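Beta-mannosidase (Trichoderma harzianum, PDB 4CVU) probably hydrolyses beta-linked mannose from the non-reducing ends of mannosides, as a fungal glycoside hydrolase family 2 enzyme. Local coordinates at residues G111-A116 with V191-N196; V740-F745 with I824-H829; W756-L761 with I798-I803. One frame throughout, in Å; residues are numbered along the deposited sequence.

Contact 1. Residues G111-A116 with V191-N196. With NAG (2-acetamido-2-deoxy-beta-D-glucopyranose), chain C.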
loop_
_atom_site.group_PDB
_atom_site.type_symbol
_atom_site.label_atom_id
_atom_site.label_comp_id
_atom_site.label_asym_id
_atom_site.label_seq_id
_atom_site.Cartn_x
_atom_site.Cartn_y
_atom_site.Cartn_z
ATOM N N GLY A 111 -7.185 -22.592 25.373
ATOM C CA GLY A 111 -8.114 -21.600 24.828
ATOM C C GLY A 111 -8.597 -21.904 23.424
ATOM O O GLY A 111 -7.789 -22.155 22.518
ATOM N N LEU A 112 -9.920 -21.903 23.250
ATOM C CA LEU A 112 -10.531 -22.086 21.955
ATOM C C LEU A 112 -11.507 -20.934 21.747
ATOM O O LEU A 112 -12.286 -20.614 22.623
ATOM C CB LEU A 112 -11.263 -23.421 21.863
ATOM C CG LEU A 112 -10.420 -24.677 22.098
ATOM C CD1 LEU A 112 -11.360 -25.831 22.331
ATOM C CD2 LEU A 112 -9.463 -24.960 20.931
ATOM N N ASP A 113 -11.444 -20.312 20.572
ATOM C CA ASP A 113 -12.122 -19.051 20.311
ATOM C C ASP A 113 -13.081 -19.251 19.170
ATOM O O ASP A 113 -12.620 -19.463 18.037
ATOM C CB ASP A 113 -11.062 -17.996 19.928
ATOM C CG ASP A 113 -11.638 -16.614 19.721
ATOM O OD1 ASP A 113 -12.809 -16.325 20.056
ATOM O OD2 ASP A 113 -10.863 -15.759 19.240
ATOM N N THR A 114 -14.401 -19.283 19.412
ATOM C CA THR A 114 -15.052 -19.498 20.713
ATOM C C THR A 114 -15.986 -20.766 20.672
ATOM O O THR A 114 -15.643 -21.805 21.218
ATOM C CB THR A 114 -15.845 -18.232 21.149
ATOM O OG1 THR A 114 -14.927 -17.208 21.511
ATOM C CG2 THR A 114 -16.739 -18.504 22.347
ATOM N N TYR A 115 -17.155 -20.654 20.018
ATOM C CA TYR A 115 -18.066 -21.785 19.823
ATOM C C TYR A 115 -17.383 -22.779 18.887
ATOM O O TYR A 115 -17.009 -22.424 17.764
ATOM C CB TYR A 115 -19.392 -21.378 19.203
ATOM C CG TYR A 115 -20.242 -20.377 19.973
ATOM C CD1 TYR A 115 -20.982 -20.757 21.083
ATOM C CD2 TYR A 115 -20.347 -19.068 19.544
ATOM C CE1 TYR A 115 -21.779 -19.826 21.773
ATOM C CE2 TYR A 115 -21.158 -18.151 20.191
ATOM C CZ TYR A 115 -21.855 -18.511 21.316
ATOM O OH TYR A 115 -22.643 -17.549 21.965
ATOM N N ALA A 116 -17.210 -24.012 19.351
ATOM C CA ALA A 116 -16.501 -25.040 18.593
ATOM C C ALA A 116 -17.159 -26.424 18.799
ATOM O O ALA A 116 -17.909 -26.658 19.742
ATOM C CB ALA A 116 -15.048 -25.080 19.013
ATOM N N VAL A 191 -22.333 -13.783 24.022
ATOM C CA VAL A 191 -21.181 -14.679 23.826
ATOM C C VAL A 191 -20.004 -14.327 24.721
ATOM O O VAL A 191 -19.599 -13.182 24.796
ATOM C CB VAL A 191 -20.762 -14.765 22.354
ATOM C CG1 VAL A 191 -20.483 -13.381 21.761
ATOM C CG2 VAL A 191 -19.539 -15.661 22.202
ATOM N N ARG A 192 -19.444 -15.329 25.384
ATOM C CA ARG A 192 -18.228 -15.153 26.158
ATOM C C ARG A 192 -17.010 -15.194 25.226
ATOM O O ARG A 192 -16.300 -16.205 25.117
ATOM C CB ARG A 192 -18.149 -16.234 27.246
ATOM C CG ARG A 192 -19.319 -16.224 28.188
ATOM C CD ARG A 192 -19.577 -14.867 28.767
ATOM N NE ARG A 192 -18.328 -14.274 29.247
ATOM C CZ ARG A 192 -18.022 -12.978 29.226
ATOM N NH1 ARG A 192 -18.866 -12.065 28.749
ATOM N NH2 ARG A 192 -16.851 -12.573 29.711
ATOM N N LYS A 193 -16.804 -14.046 24.568
ATOM C CA LYS A 193 -15.744 -13.796 23.585
ATOM C C LYS A 193 -15.366 -12.343 23.799
ATOM O O LYS A 193 -16.185 -11.487 24.246
ATOM C CB LYS A 193 -16.235 -14.060 22.131
ATOM C CG LYS A 193 -15.205 -13.816 21.005
ATOM C CD LYS A 193 -15.633 -14.451 19.682
ATOM C CE LYS A 193 -14.739 -14.100 18.470
ATOM N NZ LYS A 193 -13.312 -13.892 18.830
ATOM N N GLU A 194 -14.115 -12.062 23.506
ATOM C CA GLU A 194 -13.504 -10.747 23.683
ATOM C C GLU A 194 -14.401 -9.781 22.962
ATOM O O GLU A 194 -14.653 -9.875 21.796
ATOM C CB GLU A 194 -12.063 -10.790 23.121
ATOM C CG GLU A 194 -11.358 -9.467 22.937
ATOM C CD GLU A 194 -9.874 -9.582 22.548
ATOM O OE1 GLU A 194 -9.622 -9.903 21.408
ATOM O OE2 GLU A 194 -8.992 -9.335 23.342
ATOM N N GLN A 195 -14.953 -8.838 23.714
ATOM C CA GLN A 195 -15.962 -8.012 23.186
ATOM C C GLN A 195 -15.533 -7.103 22.047
ATOM O O GLN A 195 -16.324 -6.859 21.180
ATOM C CB GLN A 195 -16.666 -7.239 24.313
ATOM C CG GLN A 195 -17.255 -8.132 25.363
ATOM C CD GLN A 195 -18.617 -8.719 25.046
ATOM O OE1 GLN A 195 -19.665 -8.133 25.346
ATOM N NE2 GLN A 195 -18.622 -9.933 24.488
ATOM N N ASN A 196 -14.309 -6.602 22.052
ATOM C CA ASN A 196 -13.835 -5.756 21.028
ATOM C C ASN A 196 -13.665 -6.434 19.687
ATOM O O ASN A 196 -13.515 -5.780 18.715
ATOM C CB ASN A 196 -12.609 -4.967 21.402
ATOM C CG ASN A 196 -11.410 -5.810 21.588
ATOM O OD1 ASN A 196 -11.182 -6.372 22.622
ATOM N ND2 ASN A 196 -10.642 -5.938 20.516
HETATM C C1 NAG C . -20.437 -24.381 12.709
HETATM C C2 NAG C . -21.106 -25.739 12.378
HETATM C C3 NAG C . -22.157 -26.082 13.423
HETATM C C4 NAG C . -21.625 -25.937 14.847
HETATM C C5 NAG C . -20.866 -24.599 15.041
HETATM C C6 NAG C . -20.159 -24.517 16.412
HETATM C C7 NAG C . -21.143 -26.303 10.020
HETATM C C8 NAG C . -21.825 -26.239 8.686
HETATM N N2 NAG C . -21.728 -25.714 11.058
HETATM O O3 NAG C . -22.593 -27.414 13.191
HETATM O O4 NAG C . -22.734 -25.981 15.734
HETATM O O5 NAG C . -19.903 -24.410 14.019
HETATM O O6 NAG C . -19.034 -25.377 16.484
HETATM O O7 NAG C . -20.081 -26.879 10.116
#
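Lys193 reaches across to Asp113 and sets its NZ 2.8 Å from OD1, a salt bridge between two side chains that cross at about a right angle. The ammonium approaches OD1 from its syn side, 15° out of the carboxylate plane, while a second, weak bond runs from NZ to OD2. OD1 is gripped twice: its anti lone pair takes the hydroxyl of the next residue, Thr114 OG1, at 2.7 Å. The Lys193 chain leaves with CG opposite the backbone N (chi1 179°) and runs extended, passing CG and CD over Thr114 OG1, with CD at 3.4 Å; the bend at the last torsion then turns NZ to the carboxylate. Beside this polar cluster, Thr114 CG2 packs on the carbonyl O of Arg192 at 3.6 Å. Tyr115 carries the apolar half: Val191 CG2 lies 3.6 Å from its CE2, and Val191 CB rests 3.4 Å from OH. Helix 159-168 packs on both Tyr115 and Val191. Farther out, Lys193 NZ also meets Asp197 in a salt bridge and donates to the Pro208 carbonyl, so the buried ammonium has several mates. Neighbouring Arg192, at the centre of an inverse gamma turn, points its guanidinium the other way, to Glu467 on helix 458-475. The Asp113-Thr114 peptide bond is cis. It lies in the loop that carries the chain from strand 103-109 to strand 116-120, a crossing between the two antiparallel sheets of the galactose-binding-like beta-sandwich of family 2 enzymes.

Contact 2. Residues V740-F745 with I824-H829. With CD (cadmium ion), chain Z.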
loop_
_atom_site.group_PDB
_atom_site.type_symbol
_atom_site.label_atom_id
_atom_site.label_comp_id
_atom_site.label_asym_id
_atom_site.label_seq_id
_atom_site.Cartn_x
_atom_site.Cartn_y
_atom_site.Cartn_z
ATOM N N VAL A 740 8.955 14.688 40.689
ATOM C CA VAL A 740 8.811 16.071 41.140
ATOM C C VAL A 740 8.693 16.971 39.895
ATOM O O VAL A 740 9.587 16.982 39.053
ATOM C CB VAL A 740 10.041 16.489 41.988
ATOM C CG1 VAL A 740 9.829 17.829 42.659
ATOM C CG2 VAL A 740 10.353 15.437 43.045
ATOM N N ILE A 741 7.579 17.691 39.782
ATOM C CA ILE A 741 7.287 18.537 38.629
ATOM C C ILE A 741 6.869 19.927 39.080
ATOM O O ILE A 741 6.316 20.103 40.164
ATOM C CB ILE A 741 6.182 17.914 37.716
ATOM C CG1 ILE A 741 4.857 17.740 38.491
ATOM C CG2 ILE A 741 6.653 16.563 37.168
ATOM C CD1 ILE A 741 3.659 17.425 37.607
ATOM N N ALA A 742 7.186 20.906 38.244
ATOM C CA ALA A 742 6.691 22.282 38.345
ATOM C C ALA A 742 5.686 22.485 37.232
ATOM O O ALA A 742 5.991 22.227 36.066
ATOM C CB ALA A 742 7.841 23.274 38.190
ATOM N N SER A 743 4.504 22.960 37.576
ATOM C CA SER A 743 3.385 22.959 36.661
ATOM C C SER A 743 2.781 24.354 36.569
ATOM O O SER A 743 2.590 25.001 37.601
ATOM C CB SER A 743 2.323 21.958 37.133
ATOM O OG SER A 743 2.791 20.605 37.092
ATOM N N ALA A 744 2.471 24.795 35.341
ATOM C CA ALA A 744 1.914 26.130 35.100
ATOM C C ALA A 744 0.429 26.044 34.854
ATOM O O ALA A 744 0.003 25.376 33.931
ATOM C CB ALA A 744 2.588 26.789 33.901
ATOM N N PHE A 745 -0.338 26.747 35.671
ATOM C CA PHE A 745 -1.799 26.785 35.580
ATOM C C PHE A 745 -2.215 28.168 35.114
ATOM O O PHE A 745 -1.940 29.168 35.801
ATOM C CB PHE A 745 -2.436 26.519 36.949
ATOM C CG PHE A 745 -2.334 25.090 37.401
ATOM C CD1 PHE A 745 -1.198 24.624 38.037
ATOM C CD2 PHE A 745 -3.383 24.220 37.210
ATOM C CE1 PHE A 745 -1.097 23.307 38.466
ATOM C CE2 PHE A 745 -3.302 22.899 37.632
ATOM C CZ PHE A 745 -2.161 22.439 38.263
ATOM N N ILE A 824 10.798 27.098 32.446
ATOM C CA ILE A 824 10.743 26.626 33.823
ATOM C C ILE A 824 11.642 25.403 34.017
ATOM O O ILE A 824 11.467 24.413 33.336
ATOM C CB ILE A 824 9.300 26.223 34.151
ATOM C CG1 ILE A 824 8.369 27.441 34.017
ATOM C CG2 ILE A 824 9.212 25.632 35.550
ATOM C CD1 ILE A 824 6.916 27.075 33.904
ATOM N N GLU A 825 12.599 25.480 34.940
ATOM C CA GLU A 825 13.427 24.328 35.299
ATOM C C GLU A 825 13.467 24.138 36.803
ATOM O O GLU A 825 13.875 25.045 37.556
ATOM C CB GLU A 825 14.860 24.432 34.786
ATOM C CG GLU A 825 14.969 24.991 33.381
ATOM C CD GLU A 825 16.284 24.645 32.672
ATOM O OE1 GLU A 825 17.223 24.056 33.298
ATOM O OE2 GLU A 825 16.358 24.957 31.461
ATOM N N LEU A 826 13.064 22.933 37.205
ATOM C CA LEU A 826 13.050 22.506 38.575
ATOM C C LEU A 826 14.218 21.581 38.855
ATOM O O LEU A 826 14.546 20.724 38.031
ATOM C CB LEU A 826 11.740 21.794 38.872
ATOM C CG LEU A 826 11.587 21.152 40.256
ATOM C CD1 LEU A 826 10.116 21.151 40.656
ATOM C CD2 LEU A 826 12.155 19.740 40.301
ATOM N N THR A 827 14.845 21.775 40.024
ATOM C CA THR A 827 15.818 20.821 40.569
ATOM C C THR A 827 15.457 20.555 42.021
ATOM O O THR A 827 15.035 21.464 42.734
ATOM C CB THR A 827 17.263 21.352 40.531
ATOM O OG1 THR A 827 17.596 21.703 39.196
ATOM C CG2 THR A 827 18.235 20.289 41.003
ATOM N N ALA A 828 15.608 19.303 42.438
ATOM C CA ALA A 828 15.275 18.890 43.797
ATOM C C ALA A 828 16.117 17.706 44.191
ATOM O O ALA A 828 16.711 17.037 43.359
ATOM C CB ALA A 828 13.794 18.554 43.925
ATOM N N HIS A 829 16.169 17.468 45.487
ATOM C CA HIS A 829 16.986 16.395 46.040
ATOM C C HIS A 829 16.183 15.581 47.017
ATOM O O HIS A 829 15.464 16.127 47.835
ATOM C CB HIS A 829 18.222 16.993 46.713
ATOM C CG HIS A 829 19.118 17.701 45.756
ATOM N ND1 HIS A 829 20.062 17.038 44.999
ATOM C CD2 HIS A 829 19.185 19.003 45.394
ATOM C CE1 HIS A 829 20.684 17.905 44.222
ATOM N NE2 HIS A 829 20.175 19.104 44.446
HETATM CD CD CD Z . 18.549 26.056 30.644
#
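The shortest polar bond here, 2.6 Å from Glu825 OE2 to a cadmium ion, lies on the opposite side of strand 824-829 from the one on which Ile824 and Leu826 meet Val740 and Ala742. On that inner side the contact is wholly apolar. With chi1 at 175°, Leu826 swings CG to the far side from its own N and presents both methyls to the facing strand: CD2 lies 3.8 Å from Val740 CG1, the two side chains crossing at about a right angle, and CD1 comes 3.8 Å from Ala742 N, against the Ile741-Ala742 peptide. The strand axes approach to 7.1 Å at 153°; the lack of hydrogen bonds and the meeting side chains mark two facing sheets of this mannosidase domain's Ig-like beta-sandwich, and the small Ala742 is consistent with so close a local approach. Ala742 CB sits between two branches, 3.8 Å from Ile824 CG2 and a little farther from Leu826 CD1. With an alanine in place of Leu826, Val740 and the Ile741-Ala742 peptide would probably lose the two methyls that pack on them, opening a gap between the sheets. Toward the ends, Val740 CG1 also touches Ala828 CB at 4.2 Å, while Ala744 CB meets Ile824 CD1. Val757, beside Val740 in its sheet, packs on Leu826 too, and Asn847 ND2, on strand 841-849, donates to Ala742 O.

Contact 3. Residues W756-L761 with I798-I803. With NAG (2-acetamido-2-deoxy-beta-D-glucopyranose), chain K.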
loop_
_atom_site.group_PDB
_atom_site.type_symbol
_atom_site.label_atom_id
_atom_site.label_comp_id
_atom_site.label_asym_id
_atom_site.label_seq_id
_atom_site.Cartn_x
_atom_site.Cartn_y
_atom_site.Cartn_z
ATOM N N TRP A 756 2.772 25.621 40.521
ATOM C CA TRP A 756 2.778 24.720 41.661
ATOM C C TRP A 756 3.829 23.668 41.460
ATOM O O TRP A 756 4.074 23.246 40.316
ATOM C CB TRP A 756 1.436 24.014 41.760
ATOM C CG TRP A 756 0.282 24.901 42.053
ATOM C CD1 TRP A 756 -0.261 25.827 41.240
ATOM C CD2 TRP A 756 -0.497 24.896 43.243
ATOM N NE1 TRP A 756 -1.351 26.415 41.850
ATOM C CE2 TRP A 756 -1.518 25.847 43.081
ATOM C CE3 TRP A 756 -0.460 24.139 44.419
ATOM C CZ2 TRP A 756 -2.478 26.096 44.067
ATOM C CZ3 TRP A 756 -1.405 24.390 45.404
ATOM C CH2 TRP A 756 -2.402 25.367 45.223
ATOM N N VAL A 757 4.438 23.237 42.564
ATOM C CA VAL A 757 5.347 22.103 42.557
ATOM C C VAL A 757 4.665 20.899 43.236
ATOM O O VAL A 757 4.155 21.007 44.377
ATOM C CB VAL A 757 6.673 22.422 43.259
ATOM C CG1 VAL A 757 7.518 21.168 43.423
ATOM C CG2 VAL A 757 7.459 23.490 42.497
ATOM N N THR A 758 4.712 19.747 42.563
ATOM C CA THR A 758 4.009 18.546 43.020
ATOM C C THR A 758 4.964 17.374 43.033
ATOM O O THR A 758 5.733 17.212 42.103
ATOM C CB THR A 758 2.804 18.222 42.094
ATOM O OG1 THR A 758 1.862 19.300 42.117
ATOM C CG2 THR A 758 2.094 16.967 42.552
ATOM N N SER A 759 4.914 16.560 44.090
ATOM C CA SER A 759 5.876 15.458 44.286
ATOM C C SER A 759 5.151 14.190 44.669
ATOM O O SER A 759 4.262 14.247 45.504
ATOM C CB SER A 759 6.884 15.817 45.396
ATOM O OG SER A 759 7.634 14.691 45.787
ATOM N N ASP A 760 5.530 13.048 44.089
ATOM C CA ASP A 760 4.925 11.783 44.508
ATOM C C ASP A 760 5.768 10.950 45.498
ATOM O O ASP A 760 5.433 9.791 45.807
ATOM C CB ASP A 760 4.520 10.946 43.297
ATOM C CG ASP A 760 5.699 10.330 42.570
ATOM O OD1 ASP A 760 6.889 10.578 42.941
ATOM O OD2 ASP A 760 5.412 9.598 41.603
ATOM N N LEU A 761 6.865 11.538 45.956
ATOM C CA LEU A 761 7.775 10.859 46.869
ATOM C C LEU A 761 7.116 10.701 48.237
ATOM O O LEU A 761 6.178 11.441 48.578
ATOM C CB LEU A 761 9.086 11.633 46.990
ATOM C CG LEU A 761 9.875 11.800 45.694
ATOM C CD1 LEU A 761 10.979 12.832 45.900
ATOM C CD2 LEU A 761 10.446 10.484 45.182
ATOM N N ILE A 798 3.920 13.038 48.931
ATOM C CA ILE A 798 2.734 12.901 48.065
ATOM C C ILE A 798 1.829 14.138 48.171
ATOM O O ILE A 798 0.697 14.052 48.609
ATOM C CB ILE A 798 1.938 11.591 48.344
ATOM C CG1 ILE A 798 2.863 10.364 48.269
ATOM C CG2 ILE A 798 0.834 11.425 47.296
ATOM C CD1 ILE A 798 2.220 9.078 48.689
ATOM N N ASN A 799 2.339 15.281 47.744
ATOM C CA ASN A 799 1.702 16.552 48.040
ATOM C C ASN A 799 2.088 17.621 47.002
ATOM O O ASN A 799 2.798 17.339 46.050
ATOM C CB ASN A 799 2.100 16.984 49.456
ATOM C CG ASN A 799 1.063 17.858 50.152
ATOM O OD1 ASN A 799 0.270 18.561 49.528
ATOM N ND2 ASN A 799 1.086 17.821 51.484
ATOM N N THR A 800 1.594 18.838 47.187
ATOM C CA THR A 800 1.823 19.931 46.248
ATOM C C THR A 800 2.067 21.218 47.041
ATOM O O THR A 800 1.720 21.279 48.214
ATOM C CB THR A 800 0.621 20.079 45.305
ATOM O OG1 THR A 800 1.002 20.829 44.153
ATOM C CG2 THR A 800 -0.566 20.753 46.022
ATOM N N THR A 801 2.674 22.230 46.409
ATOM C CA THR A 801 2.825 23.562 47.035
ATOM C C THR A 801 2.800 24.662 45.989
ATOM O O THR A 801 3.409 24.522 44.936
ATOM C CB THR A 801 4.140 23.632 47.868
ATOM O OG1 THR A 801 4.240 24.879 48.543
ATOM C CG2 THR A 801 5.362 23.456 47.007
ATOM N N GLN A 802 2.103 25.760 46.271
ATOM C CA GLN A 802 2.058 26.881 45.338
ATOM C C GLN A 802 3.275 27.808 45.507
ATOM O O GLN A 802 3.523 28.309 46.597
ATOM C CB GLN A 802 0.763 27.668 45.495
ATOM C CG GLN A 802 0.483 28.566 44.286
ATOM C CD GLN A 802 -0.737 29.437 44.452
ATOM O OE1 GLN A 802 -1.581 29.174 45.267
ATOM N NE2 GLN A 802 -0.829 30.466 43.665
ATOM N N ILE A 803 4.025 28.031 44.422
ATOM C CA ILE A 803 5.282 28.793 44.492
ATOM C C ILE A 803 5.236 30.158 43.796
ATOM O O ILE A 803 6.030 31.016 44.102
ATOM C CB ILE A 803 6.494 27.985 43.956
ATOM C CG1 ILE A 803 6.334 27.597 42.482
ATOM C CG2 ILE A 803 6.711 26.745 44.789
ATOM C CD1 ILE A 803 7.657 27.234 41.822
HETATM C C1 NAG K . 0.216 18.624 52.342
HETATM C C2 NAG K . -0.415 17.882 53.530
HETATM C C3 NAG K . -1.029 18.796 54.610
HETATM C C4 NAG K . -0.091 19.934 54.976
HETATM C C5 NAG K . 0.362 20.606 53.685
HETATM C C6 NAG K . 1.346 21.730 53.961
HETATM C C7 NAG K . -1.281 15.652 53.052
HETATM C C8 NAG K . -2.494 14.855 52.660
HETATM N N2 NAG K . -1.468 16.962 53.133
HETATM O O3 NAG K . -1.383 18.025 55.751
HETATM O O4 NAG K . -0.759 20.849 55.830
HETATM O O5 NAG K . 1.024 19.682 52.844
HETATM O O6 NAG K . 1.167 22.674 52.934
HETATM O O7 NAG K . -0.191 15.101 53.264
#
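Strands 756-759 and 799-803 run antiparallel, their axes 4.6 Å apart at closest approach. Val757 with Thr801 and Ser759 with Asn799 are hydrogen-bonded pairs. Trp756 with Gln802 and Thr758 with Thr800 are non-hydrogen-bonded ones. Val757 N meets Thr801 O at 2.9 Å, and past the strand ends Ile798 N still reaches Leu761 O at 2.8 Å. There Ser759 OG accepts from Leu761 N, an ST turn. On the face shared by Trp756, Thr758, Thr800 and Gln802, the Gln802 side chain lies along the indole: CB stands 3.6 Å above the centroid of the six-membered ring, 4° off its normal, a CH-pi contact. A chi1 of -163° and an extended chain beyond CG carry the rest of Gln802 on over the ring, its amide tilted 19° to the indole plane and OE1 3.4 Å from CZ2. Thr758 OG1 and Thr800 OG1 share a 2.7 Å hydrogen bond. Arg692 of helix 664-692 makes a cation-pi contact with Trp756, whose NE1 donates to Glu754. On the other face Val757 CG2 packs on Ile803 CD1. Asn799, Thr800 and Thr801 form the N-X-T sequon, and Asn799 ND2 is bonded to C1 of the glycan's first sugar. Asn799 OD1 accepts from Thr800 N at 2.7 Å, which is likely to limit rotation of the linking amide and so to steady the sugar at this outermost strand.

Contact 1 comes first along the chain, in the galactose-binding-like domain. Contacts 2 and 3 follow far later, on the opposite side of the chain's centre, with the centres of contacts 1 and 2 about 48 Å apart and no touch between them. Contacts 2 and 3 belong to one Ig-like sandwich, their centres about 9 Å apart; in sequence, 756-761 and 798-803 both fall between 740-745 and 824-829. Strand 752-759 is the middle strand of a three-stranded sheet, flanked by 740-747 and 799-807. Backbone bonds such as Ser743 N to Trp756 O, 2.8 Å, join the two contacts. Contact 3 builds that sheet, and contact 2 seats it on the sheet holding strand 821-830, making a single sandwich.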